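Mediator of RNA polymerase II transcription subunit 18 (Schizosaccharomyces pombe, PDB 3C0T) forms part of the Mediator complex, a coactivator that relays signals from gene-specific regulatory proteins to the RNA polymerase II transcription machinery. Local coordinates at residues His157-Asn160 and Glu161-Trp165; Thr70-Ser73 and Lys74-Trp78; Arg14-Ala17 and Val18-Leu22. All blocks are in the same frame, centred on the assembly; numbering follows the deposited sequence.

Contact 1: residues His157-Asn160 and Glu161-Trp165; sequences HPMN and EEQPW
Gln163 OE1 is gripped by two successive backbone amides, accepting from Met159 N at 2.7 Å and from Asn160 N at 3.3 Å. Both donors lie in the plane of the side-chain carbonyl, but neither N-H points straight at the oxygen; the angle at the hydrogen is 132° for the shorter bond. The glutamine reaches back along an extended chain, with CG opposite its own backbone N (chi1 -165°), and its amide fills the inside of the bend, OE1 lying 3.4 Å from Pro158 CB. NE2 donates to Thr143 O of strand 136-146, so both ends of the buried amide are used and its rotation is fixed. Replacing Gln163 with an alanine would probably leave the two amides without their shared acceptor and free the bend to shift against that strand. At the outer end, Asn160 OD1 takes Glu162 N at 2.7 Å in an almost straight bond, 172°. Its ND2 binds backbone of another protein's chain, coupling the turn to that partner. A weak bond from Gln163 N to Asn160 O closes the loop. Asn160 to Gln163 form a type I beta turn with an Asx turn at Asn160, braced by the Gln163 amide, between strands 156-158 and 165-173.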
loop_
_atom_site.group_PDB
_atom_site.type_symbol
_atom_site.label_atom_id
_atom_site.label_comp_id
_atom_site.label_asym_id
_atom_site.label_seq_id
_atom_site.Cartn_x
_atom_site.Cartn_y
_atom_site.Cartn_z
ATOM N N HIS A 157 11.728 -6.742 9.822
ATOM C CA HIS A 157 12.515 -5.557 10.125
ATOM C C HIS A 157 12.133 -4.319 9.343
ATOM O O HIS A 157 11.802 -4.391 8.161
ATOM C CB HIS A 157 14.004 -5.822 9.875
ATOM C CG HIS A 157 14.529 -7.034 10.575
ATOM N ND1 HIS A 157 14.875 -8.186 9.904
ATOM C CD2 HIS A 157 14.737 -7.284 11.890
ATOM C CE1 HIS A 157 15.272 -9.096 10.776
ATOM N NE2 HIS A 157 15.197 -8.574 11.987
ATOM N N PRO A 158 12.172 -3.151 10.001
ATOM C CA PRO A 158 11.829 -1.927 9.272
ATOM C C PRO A 158 13.012 -1.659 8.340
ATOM O O PRO A 158 14.098 -2.201 8.547
ATOM C CB PRO A 158 11.707 -0.885 10.385
ATOM C CG PRO A 158 12.709 -1.370 11.406
ATOM C CD PRO A 158 12.450 -2.867 11.422
ATOM N N MET A 159 12.811 -0.849 7.312
ATOM C CA MET A 159 13.899 -0.556 6.392
ATOM C C MET A 159 14.855 0.456 7.017
ATOM O O MET A 159 15.986 0.622 6.566
ATOM C CB MET A 159 13.334 -0.016 5.084
ATOM C CG MET A 159 12.295 -0.930 4.474
ATOM S SD MET A 159 11.735 -0.322 2.897
ATOM C CE MET A 159 13.189 -0.719 1.919
ATOM N N ASN A 160 14.383 1.124 8.065
ATOM C CA ASN A 160 15.163 2.125 8.780
ATOM C C ASN A 160 14.655 2.169 10.214
ATOM O O ASN A 160 13.475 1.936 10.461
ATOM C CB ASN A 160 14.988 3.489 8.118
ATOM C CG ASN A 160 15.908 4.541 8.705
ATOM O OD1 ASN A 160 15.806 4.891 9.883
ATOM N ND2 ASN A 160 16.820 5.051 7.882
ATOM N N GLU A 161 15.536 2.477 11.159
ATOM C CA GLU A 161 15.158 2.521 12.570
ATOM C C GLU A 161 14.319 3.732 12.979
ATOM O O GLU A 161 13.670 3.718 14.027
ATOM C CB GLU A 161 16.413 2.437 13.437
ATOM C CG GLU A 161 17.175 1.131 13.260
ATOM C CD GLU A 161 18.511 1.126 13.978
ATOM O OE1 GLU A 161 19.230 0.104 13.899
ATOM O OE2 GLU A 161 18.841 2.149 14.619
ATOM N N GLU A 162 14.339 4.774 12.157
ATOM C CA GLU A 162 13.571 5.985 12.430
ATOM C C GLU A 162 12.520 6.131 11.337
ATOM O O GLU A 162 12.243 7.224 10.843
ATOM C CB GLU A 162 14.494 7.206 12.444
ATOM C CG GLU A 162 15.512 7.184 13.577
ATOM C CD GLU A 162 14.850 7.040 14.941
ATOM O OE1 GLU A 162 14.164 7.995 15.378
ATOM O OE2 GLU A 162 15.006 5.967 15.570
ATOM N N GLN A 163 11.934 4.999 10.980
ATOM C CA GLN A 163 10.929 4.922 9.934
ATOM C C GLN A 163 9.574 5.493 10.325
ATOM O O GLN A 163 8.987 5.086 11.326
ATOM C CB GLN A 163 10.756 3.461 9.542
ATOM C CG GLN A 163 10.038 3.243 8.247
ATOM C CD GLN A 163 10.069 1.791 7.847
ATOM O OE1 GLN A 163 11.137 1.198 7.751
ATOM N NE2 GLN A 163 8.900 1.208 7.615
ATOM N N PRO A 164 9.061 6.453 9.544
ATOM C CA PRO A 164 7.755 7.030 9.868
ATOM C C PRO A 164 6.650 6.083 9.386
ATOM O O PRO A 164 6.904 5.174 8.585
ATOM C CB PRO A 164 7.752 8.329 9.076
ATOM C CG PRO A 164 8.498 7.932 7.834
ATOM C CD PRO A 164 9.668 7.150 8.397
ATOM N N TRP A 165 5.436 6.280 9.893
ATOM C CA TRP A 165 4.305 5.475 9.457
ATOM C C TRP A 165 3.729 6.234 8.276
ATOM O O TRP A 165 3.780 7.468 8.241
ATOM C CB TRP A 165 3.248 5.365 10.545
ATOM C CG TRP A 165 3.637 4.468 11.672
ATOM C CD1 TRP A 165 4.476 4.767 12.703
ATOM C CD2 TRP A 165 3.207 3.116 11.879
ATOM N NE1 TRP A 165 4.597 3.684 13.545
ATOM C CE2 TRP A 165 3.830 2.657 13.064
ATOM C CE3 TRP A 165 2.357 2.249 11.181
ATOM C CZ2 TRP A 165 3.628 1.365 13.571
ATOM C CZ3 TRP A 165 2.154 0.957 11.687
ATOM C CH2 TRP A 165 2.791 0.531 12.872
#

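Contact 2: residues Thr70-Ser73 and Lys74-Trp78; sequences TEWS and KNTQW
Trp72 and Trp78 bring their six-membered rings together in the tight part of this loop, where Trp72 CZ3 lies 3.9 Å from Trp78 CZ2. The ring planes are inclined at 41° with centroids 5.8 Å apart, an oblique meeting that is neither a parallel stack nor a T-shape. Trp72 gets there with CG lodged between its backbone N and carbonyl carbon (chi1 59°), which lifts the indole back over the chain, so that Ser73 CB sits 4.0 Å above the plane of the Trp72 ring, over its centre. Ser73 O lies at the edge of the Trp78 indole, close to the ring plane, and takes its NE1 at 3.3 Å, nearly straight at 168°, on a lone pair of that carbonyl. Trp72 NE1 turns elsewhere, to Arg150 O, and its ring also meets Phe35. Trp72 O accepts a weak bond from Asn75 N at 3.0 Å. The other side is loose and exposed. Lys74 runs out in an extended chain past Glu71, and although the charges are opposite, Lys74 NZ stays 5.0 Å from Glu71 OE1, too far for a salt bridge. The chemistry is thus divided: two buried indoles whose N-H groups are both satisfied by main-chain carbonyls probably help hold the shape of this loop, while the exposed charges may add no more than a mild, solvent-screened attraction.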
loop_
_atom_site.group_PDB
_atom_site.type_symbol
_atom_site.label_atom_id
_atom_site.label_comp_id
_atom_site.label_asym_id
_atom_site.label_seq_id
_atom_site.Cartn_x
_atom_site.Cartn_y
_atom_site.Cartn_z
ATOM N N THR A 70 4.967 -24.207 7.260
ATOM C CA THR A 70 6.179 -24.268 6.445
ATOM C C THR A 70 5.991 -23.744 5.018
ATOM O O THR A 70 6.891 -23.116 4.456
ATOM C CB THR A 70 6.733 -25.718 6.385
ATOM O OG1 THR A 70 5.749 -26.591 5.816
ATOM C CG2 THR A 70 7.083 -26.211 7.786
ATOM N N GLU A 71 4.826 -24.002 4.433
ATOM C CA GLU A 71 4.547 -23.546 3.078
ATOM C C GLU A 71 3.200 -22.844 2.981
ATOM O O GLU A 71 2.245 -23.348 2.388
ATOM C CB GLU A 71 4.629 -24.726 2.107
ATOM C CG GLU A 71 6.067 -25.088 1.748
ATOM C CD GLU A 71 6.207 -26.481 1.165
ATOM O OE1 GLU A 71 5.469 -26.812 0.210
ATOM O OE2 GLU A 71 7.064 -27.245 1.663
ATOM N N TRP A 72 3.154 -21.660 3.579
ATOM C CA TRP A 72 1.966 -20.825 3.609
ATOM C C TRP A 72 1.622 -20.282 2.226
ATOM O O TRP A 72 0.452 -20.140 1.889
ATOM C CB TRP A 72 2.199 -19.645 4.549
ATOM C CG TRP A 72 3.383 -18.809 4.128
ATOM C CD1 TRP A 72 4.702 -19.058 4.390
ATOM C CD2 TRP A 72 3.355 -17.633 3.306
ATOM N NE1 TRP A 72 5.495 -18.113 3.781
ATOM C CE2 TRP A 72 4.695 -17.227 3.108
ATOM C CE3 TRP A 72 2.327 -16.884 2.712
ATOM C CZ2 TRP A 72 5.033 -16.101 2.344
ATOM C CZ3 TRP A 72 2.664 -15.768 1.953
ATOM C CH2 TRP A 72 4.007 -15.390 1.776
ATOM N N SER A 73 2.645 -19.975 1.433
ATOM C CA SER A 73 2.441 -19.416 0.100
ATOM C C SER A 73 1.613 -20.289 -0.840
ATOM O O SER A 73 0.987 -19.778 -1.767
ATOM C CB SER A 73 3.790 -19.080 -0.544
ATOM O OG SER A 73 4.670 -20.189 -0.500
ATOM N N LYS A 74 1.609 -21.600 -0.609
ATOM C CA LYS A 74 0.830 -22.514 -1.443
ATOM C C LYS A 74 -0.584 -22.680 -0.890
ATOM O O LYS A 74 -1.508 -23.056 -1.612
ATOM C CB LYS A 74 1.512 -23.882 -1.540
ATOM C CG LYS A 74 2.579 -23.973 -2.623
ATOM C CD LYS A 74 2.914 -25.428 -2.935
ATOM C CE LYS A 74 3.765 -25.548 -4.196
ATOM N NZ LYS A 74 4.005 -26.969 -4.583
ATOM N N ASN A 75 -0.740 -22.393 0.397
ATOM C CA ASN A 75 -2.036 -22.489 1.060
ATOM C C ASN A 75 -2.703 -21.121 1.199
ATOM O O ASN A 75 -3.446 -20.888 2.156
ATOM C CB ASN A 75 -1.876 -23.104 2.454
ATOM C CG ASN A 75 -1.656 -24.601 2.408
ATOM O OD1 ASN A 75 -0.704 -25.082 1.792
ATOM N ND2 ASN A 75 -2.540 -25.349 3.059
ATOM N N THR A 76 -2.447 -20.219 0.250
ATOM C CA THR A 76 -3.037 -18.882 0.319
ATOM C C THR A 76 -3.696 -18.422 -0.964
ATOM O O THR A 76 -3.464 -18.960 -2.051
ATOM C CB THR A 76 -1.996 -17.786 0.659
ATOM O OG1 THR A 76 -1.104 -18.252 1.675
ATOM C CG2 THR A 76 -2.704 -16.525 1.162
ATOM N N GLN A 77 -4.521 -17.398 -0.806
ATOM C CA GLN A 77 -5.203 -16.776 -1.916
ATOM C C GLN A 77 -4.399 -15.500 -2.131
ATOM O O GLN A 77 -4.084 -14.790 -1.174
ATOM C CB GLN A 77 -6.645 -16.443 -1.531
ATOM C CG GLN A 77 -7.482 -15.899 -2.678
ATOM C CD GLN A 77 -8.954 -15.789 -2.328
ATOM O OE1 GLN A 77 -9.781 -15.474 -3.183
ATOM N NE2 GLN A 77 -9.289 -16.046 -1.066
ATOM N N TRP A 78 -4.037 -15.228 -3.375
ATOM C CA TRP A 78 -3.274 -14.033 -3.686
ATOM C C TRP A 78 -4.093 -13.067 -4.502
ATOM O O TRP A 78 -4.837 -13.470 -5.387
ATOM C CB TRP A 78 -2.026 -14.365 -4.506
ATOM C CG TRP A 78 -0.975 -15.133 -3.790
ATOM C CD1 TRP A 78 -0.896 -16.488 -3.653
ATOM C CD2 TRP A 78 0.166 -14.592 -3.120
ATOM N NE1 TRP A 78 0.229 -16.826 -2.942
ATOM C CE2 TRP A 78 0.901 -15.680 -2.604
ATOM C CE3 TRP A 78 0.642 -13.291 -2.910
ATOM C CZ2 TRP A 78 2.090 -15.508 -1.884
ATOM C CZ3 TRP A 78 1.820 -13.120 -2.196
ATOM C CH2 TRP A 78 2.532 -14.225 -1.693
#

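Contact 3: residues Arg14-Ala17 and Val18-Leu22; sequences RFEA and VVNSL
Val19 lays one methyl over the face of the Phe15 ring: CG2 is 3.6 Å from the ring centroid and 19° off the ring normal, a CH-pi contact displaced somewhat toward the rim beside CE1 and CZ. The phenylalanine has CG opposite its backbone N (chi1 180°), which swings the ring forward along the helix to meet the valine one turn on. The opposite face of the same ring carries the indole of Trp165. Arg14 and Val18 meet in a comparable way, but by plain van der Waals contact: Val18 CG2 stands over one face of the guanidinium, 3.5 Å from Arg14 NH2, while NH2 itself donates to Phe199 O; the arginine chain bends near its end, bringing its flat group across the valine. Glu16 and Asn20 run side by side on the exposed flank, pointing the same way with carboxylate and amide planes 38° apart. A water spans them, donating to Glu16 OE1 at 2.7 Å and accepting from Asn20 ND2 at 3.0 Å. Ser21 turns back on the main chain: OG, 3.1 Å from Ala17 O, and its own N, 3.0 Å from Ala17 O, donate to that carbonyl from opposite faces of its plane. Val18 N bonds to Arg14 O at 2.9 Å, and the following amides repeat the step. These i to i+4 pairings are those of the first turns of an alpha helix, here helix 15-25, whose Val19 and Leu22 rest on strand 118-133 of the curled antiparallel sheet.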
loop_
_atom_site.group_PDB
_atom_site.type_symbol
_atom_site.label_atom_id
_atom_site.label_comp_id
_atom_site.label_asym_id
_atom_site.label_seq_id
_atom_site.Cartn_x
_atom_site.Cartn_y
_atom_site.Cartn_z
ATOM N N ARG A 14 4.747 10.296 17.134
ATOM C CA ARG A 14 3.355 10.729 17.192
ATOM C C ARG A 14 2.345 9.618 16.922
ATOM O O ARG A 14 1.134 9.838 17.003
ATOM C CB ARG A 14 3.124 11.873 16.208
ATOM C CG ARG A 14 3.830 13.162 16.595
ATOM C CD ARG A 14 3.451 14.268 15.638
ATOM N NE ARG A 14 2.001 14.403 15.573
ATOM C CZ ARG A 14 1.313 14.523 14.441
ATOM N NH1 ARG A 14 1.944 14.529 13.272
ATOM N NH2 ARG A 14 -0.009 14.619 14.485
ATOM N N PHE A 15 2.842 8.421 16.628
ATOM C CA PHE A 15 1.976 7.288 16.338
ATOM C C PHE A 15 0.833 7.075 17.329
ATOM O O PHE A 15 -0.330 6.979 16.931
ATOM C CB PHE A 15 2.793 5.999 16.252
ATOM C CG PHE A 15 1.961 4.775 15.961
ATOM C CD1 PHE A 15 1.544 4.492 14.662
ATOM C CD2 PHE A 15 1.571 3.921 16.989
ATOM C CE1 PHE A 15 0.750 3.376 14.390
ATOM C CE2 PHE A 15 0.773 2.798 16.729
ATOM C CZ PHE A 15 0.363 2.526 15.429
ATOM N N GLU A 16 1.151 6.990 18.614
ATOM C CA GLU A 16 0.106 6.750 19.600
ATOM C C GLU A 16 -1.010 7.791 19.534
ATOM O O GLU A 16 -2.192 7.445 19.469
ATOM C CB GLU A 16 0.692 6.714 21.016
ATOM C CG GLU A 16 -0.290 6.177 22.058
ATOM C CD GLU A 16 0.263 6.193 23.483
ATOM O OE1 GLU A 16 -0.234 5.391 24.319
ATOM O OE2 GLU A 16 1.176 7.009 23.763
ATOM N N ALA A 17 -0.629 9.066 19.543
ATOM C CA ALA A 17 -1.601 10.156 19.511
ATOM C C ALA A 17 -2.432 10.186 18.226
ATOM O O ALA A 17 -3.640 10.452 18.263
ATOM C CB ALA A 17 -0.885 11.497 19.705
ATOM N N VAL A 18 -1.793 9.915 17.091
ATOM C CA VAL A 18 -2.510 9.939 15.821
ATOM C C VAL A 18 -3.502 8.799 15.727
ATOM O O VAL A 18 -4.630 8.984 15.273
ATOM C CB VAL A 18 -1.544 9.894 14.636
ATOM C CG1 VAL A 18 -2.314 9.673 13.338
ATOM C CG2 VAL A 18 -0.772 11.213 14.571
ATOM N N VAL A 19 -3.096 7.620 16.175
ATOM C CA VAL A 19 -3.983 6.474 16.138
ATOM C C VAL A 19 -5.192 6.741 17.022
ATOM O O VAL A 19 -6.324 6.473 16.619
ATOM C CB VAL A 19 -3.257 5.187 16.590
ATOM C CG1 VAL A 19 -4.253 4.047 16.773
ATOM C CG2 VAL A 19 -2.232 4.799 15.532
ATOM N N ASN A 20 -4.973 7.272 18.223
ATOM C CA ASN A 20 -6.109 7.565 19.096
ATOM C C ASN A 20 -7.027 8.603 18.435
ATOM O O ASN A 20 -8.251 8.507 18.542
ATOM C CB ASN A 20 -5.640 8.072 20.462
ATOM C CG ASN A 20 -5.055 6.963 21.332
ATOM O OD1 ASN A 20 -5.541 5.822 21.324
ATOM N ND2 ASN A 20 -4.021 7.300 22.103
ATOM N N SER A 21 -6.440 9.590 17.754
ATOM C CA SER A 21 -7.243 10.605 17.069
ATOM C C SER A 21 -8.066 9.937 15.967
ATOM O O SER A 21 -9.236 10.270 15.769
ATOM C CB SER A 21 -6.354 11.682 16.443
ATOM O OG SER A 21 -5.747 12.494 17.428
ATOM N N LEU A 22 -7.448 8.993 15.256
ATOM C CA LEU A 22 -8.128 8.285 14.186
ATOM C C LEU A 22 -9.260 7.432 14.747
ATOM O O LEU A 22 -10.309 7.276 14.104
ATOM C CB LEU A 22 -7.143 7.403 13.413
ATOM C CG LEU A 22 -6.062 8.086 12.563
ATOM C CD1 LEU A 22 -5.059 7.035 12.075
ATOM C CD2 LEU A 22 -6.699 8.802 11.376
HETATM O O HOH W 1 -2.931 5.586 24.330
#

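In the fold
Contacts 1 and 3 adjoin: their centres are about 17 Å apart, and Trp165 CE2 comes within 3.3 Å of Phe15 CD1, so the first residue of strand 165-173 packs its indole on the ring at the start of helix 15-25. Contact 2 stands apart, its centre about 27 Å from that of contact 1 and 33 Å from that of contact 3; the nearest atoms are about 14 and 23 Å away. The same antiparallel sheet connects them all, since contact 2 leads into strand 78-83, contact 1 into strand 165-173, and helix 15-25 links strands 2-10 and 27-41. Contact 1 also borders the chain of another protein.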